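Local coordinates for surface presentation of antigens protein SpaS (Shigella flexneri, PDB 2VT1) that is required for invasion and for secretion of the three Ipa proteins, seen here as its C-terminal cytoplasmic domain, at residues A50-K55 and L68-R73; G7-P12 and A17-L22. All coordinates share one frame; numbering follows the deposited sequence.

In the fold
Interactions 1 and 2 illustrate how a small domain layers its contacts. Interaction 2 is the backbone-bonded pairing of the hairpin strands 4-9 and 19-25, largely buried and broad in surface. Interaction 1 joins two helices, 47-56 and 68-80, through a far smaller meeting with one apolar contact inside and one salt bridge toward the surface. The two share no element but touch each other: Val71 CG1 lies 3.6 Å from Pro18 CG, and Val71 CG1 4.0 Å from Ile8 CG2. Helix 68-80 thus rests on the hairpin while also facing helix 47-56. Main-chain bonding dominates at the sheet, side-chain chemistry between the helices.

Interaction 1. Residues A50-K55 and L68-R73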
loop_
_atom_site.group_PDB
_atom_site.type_symbol
_atom_site.label_atom_id
_atom_site.label_comp_id
_atom_site.label_asym_id
_atom_site.label_seq_id
_atom_site.Cartn_x
_atom_site.Cartn_y
_atom_site.Cartn_z
ATOM N N ALA B 50 -7.064 5.197 -2.415
ATOM C CA ALA B 50 -7.099 4.474 -1.158
ATOM C C ALA B 50 -8.492 3.871 -0.906
ATOM O O ALA B 50 -8.628 2.674 -0.630
ATOM C CB ALA B 50 -6.692 5.400 -0.036
ATOM N N ARG B 51 -9.523 4.699 -1.032
ATOM C CA ARG B 51 -10.918 4.280 -0.892
ATOM C C ARG B 51 -11.344 3.194 -1.866
ATOM O O ARG B 51 -11.991 2.215 -1.501
ATOM C CB ARG B 51 -11.832 5.477 -1.138
ATOM C CG ARG B 51 -12.236 6.295 0.083
ATOM C CD ARG B 51 -13.528 7.084 -0.241
ATOM N NE ARG B 51 -13.632 8.369 0.456
ATOM C CZ ARG B 51 -13.352 9.559 -0.088
ATOM N NH1 ARG B 51 -13.476 10.677 0.629
ATOM N NH2 ARG B 51 -12.944 9.644 -1.353
ATOM N N LYS B 52 -11.027 3.426 -3.132
ATOM C CA LYS B 52 -11.308 2.503 -4.209
ATOM C C LYS B 52 -10.803 1.106 -3.888
ATOM O O LYS B 52 -11.541 0.123 -3.962
ATOM C CB LYS B 52 -10.572 3.023 -5.433
ATOM C CG LYS B 52 -11.241 2.885 -6.745
ATOM C CD LYS B 52 -10.875 4.132 -7.580
ATOM C CE LYS B 52 -10.844 3.862 -9.065
ATOM N NZ LYS B 52 -10.822 5.150 -9.828
ATOM N N LEU B 53 -9.521 1.020 -3.562
ATOM C CA LEU B 53 -8.870 -0.267 -3.360
ATOM C C LEU B 53 -9.440 -0.927 -2.126
ATOM O O LEU B 53 -9.675 -2.130 -2.103
ATOM C CB LEU B 53 -7.348 -0.097 -3.236
ATOM C CG LEU B 53 -6.631 0.483 -4.459
ATOM C CD1 LEU B 53 -5.140 0.720 -4.171
ATOM C CD2 LEU B 53 -6.814 -0.429 -5.680
ATOM N N TYR B 54 -9.687 -0.133 -1.095
ATOM C CA TYR B 54 -10.272 -0.666 0.120
ATOM C C TYR B 54 -11.663 -1.253 -0.137
ATOM O O TYR B 54 -12.028 -2.286 0.457
ATOM C CB TYR B 54 -10.359 0.418 1.190
ATOM C CG TYR B 54 -11.100 -0.050 2.416
ATOM C CD1 TYR B 54 -12.361 0.426 2.706
ATOM C CD2 TYR B 54 -10.551 -1.004 3.250
ATOM C CE1 TYR B 54 -13.045 -0.015 3.809
ATOM C CE2 TYR B 54 -11.219 -1.439 4.350
ATOM C CZ TYR B 54 -12.467 -0.949 4.623
ATOM O OH TYR B 54 -13.146 -1.398 5.727
ATOM N N LYS B 55 -12.436 -0.602 -1.017
ATOM C CA LYS B 55 -13.815 -1.020 -1.294
ATOM C C LYS B 55 -13.894 -2.184 -2.288
ATOM O O LYS B 55 -14.943 -2.835 -2.386
ATOM C CB LYS B 55 -14.666 0.143 -1.832
ATOM C CG LYS B 55 -14.895 1.320 -0.873
ATOM C CD LYS B 55 -15.565 0.922 0.441
ATOM C CE LYS B 55 -17.070 0.628 0.303
ATOM N NZ LYS B 55 -17.716 0.079 1.557
ATOM N N LEU B 68 -5.276 -0.959 -12.335
ATOM C CA LEU B 68 -3.861 -1.196 -12.522
ATOM C C LEU B 68 -3.027 0.069 -12.834
ATOM O O LEU B 68 -2.017 0.341 -12.183
ATOM C CB LEU B 68 -3.726 -2.197 -13.658
ATOM C CG LEU B 68 -2.441 -2.993 -13.801
ATOM C CD1 LEU B 68 -2.583 -3.923 -15.002
ATOM C CD2 LEU B 68 -1.229 -2.077 -13.944
ATOM N N ASP B 69 -3.432 0.815 -13.851
ATOM C CA ASP B 69 -2.703 2.016 -14.287
ATOM C C ASP B 69 -2.744 3.151 -13.259
ATOM O O ASP B 69 -1.799 3.906 -13.117
ATOM C CB ASP B 69 -3.301 2.538 -15.602
ATOM C CG ASP B 69 -2.497 2.131 -16.827
ATOM O OD1 ASP B 69 -3.087 1.495 -17.730
ATOM O OD2 ASP B 69 -1.281 2.440 -16.894
ATOM N N GLU B 70 -3.857 3.292 -12.560
ATOM C CA GLU B 70 -3.978 4.316 -11.518
ATOM C C GLU B 70 -2.992 4.046 -10.387
ATOM O O GLU B 70 -2.508 4.978 -9.748
ATOM C CB GLU B 70 -5.408 4.359 -10.969
ATOM C CG GLU B 70 -5.655 5.495 -9.985
ATOM C CD GLU B 70 -7.118 5.645 -9.592
ATOM O OE1 GLU B 70 -7.966 4.870 -10.097
ATOM O OE2 GLU B 70 -7.416 6.546 -8.774
ATOM N N VAL B 71 -2.698 2.766 -10.141
ATOM C CA VAL B 71 -1.752 2.392 -9.094
ATOM C C VAL B 71 -0.333 2.491 -9.623
ATOM O O VAL B 71 0.555 3.006 -8.969
ATOM C CB VAL B 71 -2.022 0.966 -8.557
ATOM C CG1 VAL B 71 -0.919 0.548 -7.610
ATOM C CG2 VAL B 71 -3.372 0.920 -7.838
ATOM N N LEU B 72 -0.140 2.008 -10.839
ATOM C CA LEU B 72 1.154 1.991 -11.466
ATOM C C LEU B 72 1.716 3.407 -11.684
ATOM O O LEU B 72 2.926 3.609 -11.654
ATOM C CB LEU B 72 1.056 1.240 -12.792
ATOM C CG LEU B 72 2.371 0.848 -13.443
ATOM C CD1 LEU B 72 3.275 0.139 -12.442
ATOM C CD2 LEU B 72 2.065 -0.047 -14.641
ATOM N N ARG B 73 0.851 4.387 -11.886
ATOM C CA ARG B 73 1.312 5.764 -12.015
ATOM C C ARG B 73 2.131 6.253 -10.790
ATOM O O ARG B 73 3.080 7.033 -10.941
ATOM C CB ARG B 73 0.127 6.698 -12.311
ATOM C CG ARG B 73 -0.373 7.481 -11.134
ATOM C CD ARG B 73 -1.709 8.116 -11.450
ATOM N NE ARG B 73 -2.089 9.126 -10.470
ATOM C CZ ARG B 73 -2.660 8.855 -9.305
ATOM N NH1 ARG B 73 -2.942 7.602 -8.955
ATOM N NH2 ARG B 73 -2.962 9.847 -8.495
#
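Lys52 and Glu70 form a salt bridge that spans two well-separated helices, 47-56 and 68-80, with a small apolar contact on its inner side. The spacing is wide: Lys52 CA and Glu70 CA are 10.5 Å apart, so that long side chains have to cover the distance. They approach from opposite directions. Glu70 sends an extended chain toward helix 47-56, its CG anti to the backbone N (chi1 -174°), while the lysine chain bends at its second torsion before running on toward the carboxylate. Lys52 NZ donates to Glu70 OE1 at 2.9 Å, using the syn lone pair of that oxygen. Glu70 OE2 is nevertheless 3.8 Å from Lys52 NZ, which makes this a one-oxygen bridge rather than an evenly shared one. The ammonium would be expected to favour the ionised carboxylate.

Deeper in, Leu53 CD1 meets Val71 CG2 at 4.1 Å, two branched side chains touching through single methyls. Val71 places that methyl beside its own backbone N and opposite its carbonyl carbon. The two helices meet here next to the antiparallel sheet of the cytoplasmic domain of this FlhB/YscU/SpaS-family exporter: Val71 reaches both Leu49 of helix 47-56 and the hairpin, and Leu49 is touched by Glu70 as well.

Arg73 makes a bond inside helix 68-80. Its NH1 donates to the backbone oxygen of Glu70, with Arg73 NH1 and Glu70 O 2.8 Å apart; the acceptor lies almost in the guanidinium plane, and the nitrogen sits on a lone pair of the carbonyl. NH2 forms a salt bridge with Asp46, just ahead of helix 47-56, and the two bonds together should limit rotation of the guanidinium.

Interaction 2. Residues G7-P12 and A17-L22; sequences GIYFNP and APFISL
Tyr9 and Phe19 exchange a pair of backbone hydrogen bonds at the middle of this contact, Tyr9 N to Phe19 O at 2.8 Å and Phe19 N to Tyr9 O at 3.0 Å. The first is almost straight, 176° at the hydrogen, and lies in the carbonyl plane of Phe19.

The buried, apolar side is that of Ile8 and Ile20. Ile8 CG2 reaches Pro18 CB at 3.8 Å, the two side chains running alongside each other in the same direction, while Ile8 CD1 touches Ile20 CG1 at 4.1 Å. Helix 68-80 packs here through Leu68 on Pro18 and Ile75 on Phe10. Phe10 extends this apolar patch by turning its ring edge to the proline backbone, with Phe10 CD1 3.7 Å from Pro18 CA.

Beyond that edge the pairing loosens, and water replaces direct backbone bonds: one molecule accepts from Asn11 N and donates to Ala17 O. The face of Tyr9 and Phe19 is also more open. The end of the tyrosine leads away from the other strand, although Phe19 CB lies at its ring edge, and Phe62 meets Phe19 edge-to-face.

At the far end Gly7 faces two residues: its N donates to Leu22 O and its O receives Ser21 N, with the donor above the carbonyl plane. Ser21 OG hydrogen-bonds a polar side chain on the chain of another protein, with which Gly7 and Ile8 also pair as an antiparallel strand. Ser21 and Leu22 opposite Gly7 form a classic beta bulge, set in an antiparallel beta hairpin whose sheet continues across the interface.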
loop_
_atom_site.group_PDB
_atom_site.type_symbol
_atom_site.label_atom_id
_atom_site.label_comp_id
_atom_site.label_asym_id
_atom_site.label_seq_id
_atom_site.Cartn_x
_atom_site.Cartn_y
_atom_site.Cartn_z
ATOM N N GLY B 7 -0.727 -1.250 1.271
ATOM C CA GLY B 7 0.633 -1.525 0.922
ATOM C C GLY B 7 0.665 -2.012 -0.508
ATOM O O GLY B 7 -0.208 -2.768 -0.922
ATOM N N ILE B 8 1.664 -1.568 -1.260
ATOM C CA ILE B 8 1.805 -1.948 -2.667
ATOM C C ILE B 8 3.202 -2.483 -2.978
ATOM O O ILE B 8 4.219 -1.847 -2.718
ATOM C CB ILE B 8 1.497 -0.782 -3.620
ATOM C CG1 ILE B 8 0.112 -0.208 -3.354
ATOM C CG2 ILE B 8 1.593 -1.244 -5.064
ATOM C CD1 ILE B 8 -1.004 -1.069 -3.808
ATOM N N TYR B 9 3.224 -3.680 -3.545
ATOM C CA TYR B 9 4.441 -4.315 -3.998
ATOM C C TYR B 9 4.437 -4.347 -5.525
ATOM O O TYR B 9 3.382 -4.237 -6.127
ATOM C CB TYR B 9 4.447 -5.732 -3.447
ATOM C CG TYR B 9 5.565 -6.560 -3.976
ATOM C CD1 TYR B 9 6.866 -6.338 -3.560
ATOM C CD2 TYR B 9 5.326 -7.567 -4.889
ATOM C CE1 TYR B 9 7.910 -7.096 -4.046
ATOM C CE2 TYR B 9 6.364 -8.330 -5.383
ATOM C CZ TYR B 9 7.653 -8.089 -4.958
ATOM O OH TYR B 9 8.688 -8.852 -5.445
ATOM N N PHE B 10 5.589 -4.504 -6.170
ATOM C CA PHE B 10 5.581 -4.668 -7.639
ATOM C C PHE B 10 6.789 -5.414 -8.186
ATOM O O PHE B 10 7.920 -5.074 -7.875
ATOM C CB PHE B 10 5.467 -3.308 -8.333
ATOM C CG PHE B 10 5.281 -3.395 -9.827
ATOM C CD1 PHE B 10 4.088 -3.839 -10.367
ATOM C CD2 PHE B 10 6.289 -3.011 -10.689
ATOM C CE1 PHE B 10 3.919 -3.922 -11.736
ATOM C CE2 PHE B 10 6.114 -3.087 -12.067
ATOM C CZ PHE B 10 4.933 -3.540 -12.582
ATOM N N ASN B 11 6.529 -6.425 -9.012
ATOM C CA ASN B 11 7.583 -7.170 -9.726
ATOM C C ASN B 11 7.099 -7.578 -11.119
ATOM O O ASN B 11 6.183 -8.391 -11.261
ATOM C CB ASN B 11 8.016 -8.414 -8.939
ATOM C CG ASN B 11 9.193 -9.126 -9.577
ATOM O OD1 ASN B 11 9.674 -8.733 -10.640
ATOM N ND2 ASN B 11 9.667 -10.179 -8.926
ATOM N N PRO B 12 7.702 -6.990 -12.154
ATOM C CA PRO B 12 7.201 -7.169 -13.503
ATOM C C PRO B 12 7.476 -8.557 -14.103
ATOM O O PRO B 12 6.900 -8.915 -15.139
ATOM C CB PRO B 12 7.928 -6.072 -14.286
ATOM C CG PRO B 12 9.158 -5.806 -13.504
ATOM C CD PRO B 12 8.759 -5.975 -12.088
ATOM N N ALA B 17 0.564 -6.311 -13.125
ATOM C CA ALA B 17 -0.244 -5.645 -12.119
ATOM C C ALA B 17 0.495 -5.573 -10.793
ATOM O O ALA B 17 1.167 -6.536 -10.412
ATOM C CB ALA B 17 -1.549 -6.385 -11.937
ATOM N N PRO B 18 0.371 -4.430 -10.087
ATOM C CA PRO B 18 0.856 -4.278 -8.704
ATOM C C PRO B 18 0.154 -5.244 -7.755
ATOM O O PRO B 18 -0.881 -5.767 -8.090
ATOM C CB PRO B 18 0.502 -2.818 -8.356
ATOM C CG PRO B 18 0.384 -2.122 -9.684
ATOM C CD PRO B 18 -0.170 -3.170 -10.627
ATOM N N PHE B 19 0.708 -5.463 -6.575
ATOM C CA PHE B 19 0.188 -6.461 -5.646
ATOM C C PHE B 19 -0.054 -5.802 -4.290
ATOM O O PHE B 19 0.813 -5.103 -3.779
ATOM C CB PHE B 19 1.205 -7.601 -5.523
ATOM C CG PHE B 19 0.908 -8.606 -4.435
ATOM C CD1 PHE B 19 0.301 -9.807 -4.732
ATOM C CD2 PHE B 19 1.288 -8.370 -3.135
ATOM C CE1 PHE B 19 0.050 -10.741 -3.753
ATOM C CE2 PHE B 19 1.035 -9.308 -2.139
ATOM C CZ PHE B 19 0.428 -10.496 -2.451
ATOM N N ILE B 20 -1.249 -5.993 -3.739
ATOM C CA ILE B 20 -1.610 -5.441 -2.427
ATOM C C ILE B 20 -1.106 -6.333 -1.287
ATOM O O ILE B 20 -1.577 -7.453 -1.125
ATOM C CB ILE B 20 -3.141 -5.265 -2.284
ATOM C CG1 ILE B 20 -3.645 -4.182 -3.252
ATOM C CG2 ILE B 20 -3.503 -4.946 -0.802
ATOM C CD1 ILE B 20 -5.152 -4.140 -3.424
ATOM N N SER B 21 -0.161 -5.807 -0.510
ATOM C CA SER B 21 0.498 -6.522 0.592
ATOM C C SER B 21 -0.131 -6.294 1.975
ATOM O O SER B 21 0.178 -7.002 2.930
ATOM C CB SER B 21 1.950 -6.074 0.676
ATOM O OG SER B 21 2.034 -4.657 0.742
ATOM N N LEU B 22 -0.983 -5.288 2.095
ATOM C CA LEU B 22 -1.639 -5.021 3.360
ATOM C C LEU B 22 -2.795 -4.064 3.137
ATOM O O LEU B 22 -2.770 -3.220 2.243
ATOM C CB LEU B 22 -0.631 -4.495 4.412
ATOM C CG LEU B 22 -0.112 -3.046 4.411
ATOM C CD1 LEU B 22 -1.060 -2.115 5.147
ATOM C CD2 LEU B 22 1.248 -2.981 5.058
HETATM O O HOH W 1 3.743 -7.284 -10.037
#